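Interferon-inducible and double-stranded-dependent eIF-2kinase (Carassius auratus, PDB 4KMF) binds Z-DNA through its Zalpha domain, and as a whole is probably a PKR-like kinase that phosphorylates the translation initiation factor eIF-2alpha. Local coordinates at residues Ile29-Asp32 with Lys33-Asn37. Sequence-based numbering, arbitrary orientation.
Sequences IGLD and KSTVN. With nucleotides of chain B.
Asp32 N-caps helix 33-45 by gripping Thr35 twice. Its OD1 accepts from Thr35 N at 3.1 Å, the N-H approaching from above the carboxylate plane, while OD2 accepts a hydrogen bond from Thr35 OG1 at 2.7 Å on its syn side, 22° out of that plane. With CG lying between backbone N and carbonyl carbon (chi1 62°), the carboxylate folds back over the first turn, which Val36 N to Asp32 O (3.1 Å) closes. The apolar part is small: Leu31 CB rests on Val36 CG2 at 3.7 Å, and Leu31 CD1 meets Thr35 CG2 at 4.0 Å, the side chains crossing at about a right angle. With an alanine at Thr35, OD2 would probably lose its hydroxyl partner, leaving the carboxylate freer to turn and Leu31 CD1 without its methyl neighbour. The same first turn also meets Z-DNA. Lys33 NZ (2.8 Å) and Asn37 ND2 (2.7 Å) converge on OP1 of DG5 of chain B, and Ser34 OG donates to its OP2 (2.7 Å), so three side chains hold one phosphate, its charge probably offset partly by Lys33 and the helix N-terminus. In this winged helix-turn-helix domain, Leu31 touches Met6 of helix 2-17, and Val36 packs on Ile25 and Ala26, seating the DNA-binding helix 33-45 against helix 22-29.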
loop_
_atom_site.group_PDB
_atom_site.type_symbol
_atom_site.label_atom_id
_atom_site.label_comp_id
_atom_site.label_asym_id
_atom_site.label_seq_id
_atom_site.Cartn_x
_atom_site.Cartn_y
_atom_site.Cartn_z
ATOM N N ILE A 29 -12.916 -11.440 11.627
ATOM C CA ILE A 29 -11.721 -11.873 12.354
ATOM C C ILE A 29 -11.260 -10.734 13.289
ATOM O O ILE A 29 -10.559 -10.972 14.288
ATOM C CB ILE A 29 -10.580 -12.338 11.357
ATOM C CG1 ILE A 29 -11.110 -13.375 10.358
ATOM C CG2 ILE A 29 -9.404 -12.922 12.095
ATOM C CD1 ILE A 29 -11.959 -14.536 10.966
ATOM N N GLY A 30 -11.667 -9.498 12.956
ATOM C CA GLY A 30 -11.393 -8.302 13.755
ATOM C C GLY A 30 -9.977 -7.804 13.583
ATOM O O GLY A 30 -9.377 -7.266 14.530
ATOM N N LEU A 31 -9.425 -7.997 12.378
ATOM C CA LEU A 31 -8.094 -7.513 12.026
ATOM C C LEU A 31 -8.217 -6.441 10.956
ATOM O O LEU A 31 -9.175 -6.425 10.194
ATOM C CB LEU A 31 -7.245 -8.645 11.463
ATOM C CG LEU A 31 -6.916 -9.809 12.378
ATOM C CD1 LEU A 31 -6.355 -10.914 11.462
ATOM C CD2 LEU A 31 -5.908 -9.410 13.447
ATOM N N ASP A 32 -7.252 -5.538 10.881
ATOM C CA ASP A 32 -7.299 -4.527 9.824
ATOM C C ASP A 32 -7.186 -5.196 8.444
ATOM O O ASP A 32 -6.589 -6.270 8.321
ATOM C CB ASP A 32 -6.178 -3.496 9.987
ATOM C CG ASP A 32 -4.802 -4.120 9.893
ATOM O OD1 ASP A 32 -4.125 -3.904 8.885
ATOM O OD2 ASP A 32 -4.390 -4.862 10.815
ATOM N N LYS A 33 -7.741 -4.549 7.426
ATOM C CA LYS A 33 -7.734 -5.055 6.050
ATOM C C LYS A 33 -6.312 -5.456 5.532
ATOM O O LYS A 33 -6.169 -6.489 4.889
ATOM C CB LYS A 33 -8.447 -4.039 5.136
ATOM C CG LYS A 33 -8.586 -4.399 3.635
ATOM C CD LYS A 33 -8.954 -3.115 2.836
ATOM C CE LYS A 33 -8.596 -3.145 1.347
ATOM N NZ LYS A 33 -7.186 -2.643 0.935
ATOM N N SER A 34 -5.271 -4.694 5.851
ATOM C CA SER A 34 -3.934 -4.977 5.324
ATOM C C SER A 34 -3.405 -6.251 5.908
ATOM O O SER A 34 -2.730 -7.014 5.251
ATOM C CB SER A 34 -2.935 -3.904 5.743
ATOM O OG SER A 34 -3.263 -2.666 5.205
ATOM N N THR A 35 -3.668 -6.467 7.183
ATOM C CA THR A 35 -3.258 -7.696 7.850
ATOM C C THR A 35 -3.974 -8.912 7.279
ATOM O O THR A 35 -3.343 -9.935 7.020
ATOM C CB THR A 35 -3.462 -7.580 9.399
ATOM O OG1 THR A 35 -2.565 -6.572 9.895
ATOM C CG2 THR A 35 -3.131 -8.904 10.112
ATOM N N VAL A 36 -5.288 -8.803 7.109
ATOM C CA VAL A 36 -6.059 -9.853 6.447
ATOM C C VAL A 36 -5.512 -10.130 5.060
ATOM O O VAL A 36 -5.335 -11.293 4.698
ATOM C CB VAL A 36 -7.531 -9.527 6.425
ATOM C CG1 VAL A 36 -8.311 -10.609 5.675
ATOM C CG2 VAL A 36 -7.979 -9.467 7.891
ATOM N N ASN A 37 -5.210 -9.074 4.296
ATOM C CA ASN A 37 -4.678 -9.282 2.953
ATOM C C ASN A 37 -3.310 -9.942 2.969
ATOM O O ASN A 37 -3.035 -10.806 2.153
ATOM C CB ASN A 37 -4.687 -7.975 2.153
ATOM C CG ASN A 37 -5.972 -7.775 1.411
ATOM O OD1 ASN A 37 -6.681 -8.734 1.115
ATOM N ND2 ASN A 37 -6.271 -6.523 1.072
ATOM P P DG B 5 -3.554 -3.972 1.664
ATOM O OP1 DG B 5 -5.000 -4.190 1.779
ATOM O OP2 DG B 5 -2.841 -3.019 2.567
ATOM O "O5'" DG B 5 -2.787 -5.371 1.740
ATOM C "C5'" DG B 5 -1.358 -5.405 1.701
ATOM C "C4'" DG B 5 -0.970 -6.861 1.587
ATOM O "O4'" DG B 5 -1.477 -7.458 0.373
ATOM C "C3'" DG B 5 0.531 -7.035 1.570
ATOM O "O3'" DG B 5 0.843 -7.446 2.892
ATOM C "C2'" DG B 5 0.783 -8.176 0.599
ATOM C "C1'" DG B 5 -0.489 -8.310 -0.204
ATOM N N9 DG B 5 -0.365 -7.834 -1.588
ATOM C C8 DG B 5 -0.694 -8.541 -2.727
ATOM N N7 DG B 5 -0.516 -7.866 -3.825
ATOM C C5 DG B 5 -0.014 -6.628 -3.398
ATOM C C6 DG B 5 0.337 -5.485 -4.169
ATOM O O6 DG B 5 0.279 -5.401 -5.410
ATOM N N1 DG B 5 0.796 -4.410 -3.387
ATOM C C2 DG B 5 0.883 -4.458 -2.004
ATOM N N2 DG B 5 1.323 -3.343 -1.400
ATOM N N3 DG B 5 0.492 -5.533 -1.255
ATOM C C4 DG B 5 0.097 -6.595 -2.021
ATOM P P DC B 4 -6.153 -6.183 -3.085
ATOM O OP1 DC B 4 -6.232 -7.589 -2.624
ATOM O OP2 DC B 4 -6.950 -5.207 -2.349
ATOM O "O5'" DC B 4 -4.650 -5.678 -3.120
ATOM C "C5'" DC B 4 -3.650 -6.196 -2.203
ATOM C "C4'" DC B 4 -2.888 -5.005 -1.613
ATOM O "O4'" DC B 4 -2.151 -4.321 -2.660
ATOM C "C3'" DC B 4 -3.756 -3.918 -0.979
ATOM O "O3'" DC B 4 -3.142 -3.413 0.216
ATOM C "C2'" DC B 4 -3.806 -2.820 -2.027
ATOM C "C1'" DC B 4 -2.387 -2.924 -2.535
ATOM N N1 DC B 4 -2.207 -2.265 -3.835
ATOM C C2 DC B 4 -1.907 -0.898 -3.876
ATOM O O2 DC B 4 -1.796 -0.273 -2.825
ATOM N N3 DC B 4 -1.731 -0.301 -5.088
ATOM C C4 DC B 4 -1.883 -1.014 -6.217
ATOM N N4 DC B 4 -1.671 -0.412 -7.377
ATOM C C5 DC B 4 -2.181 -2.419 -6.199
ATOM C C6 DC B 4 -2.349 -2.997 -5.000
#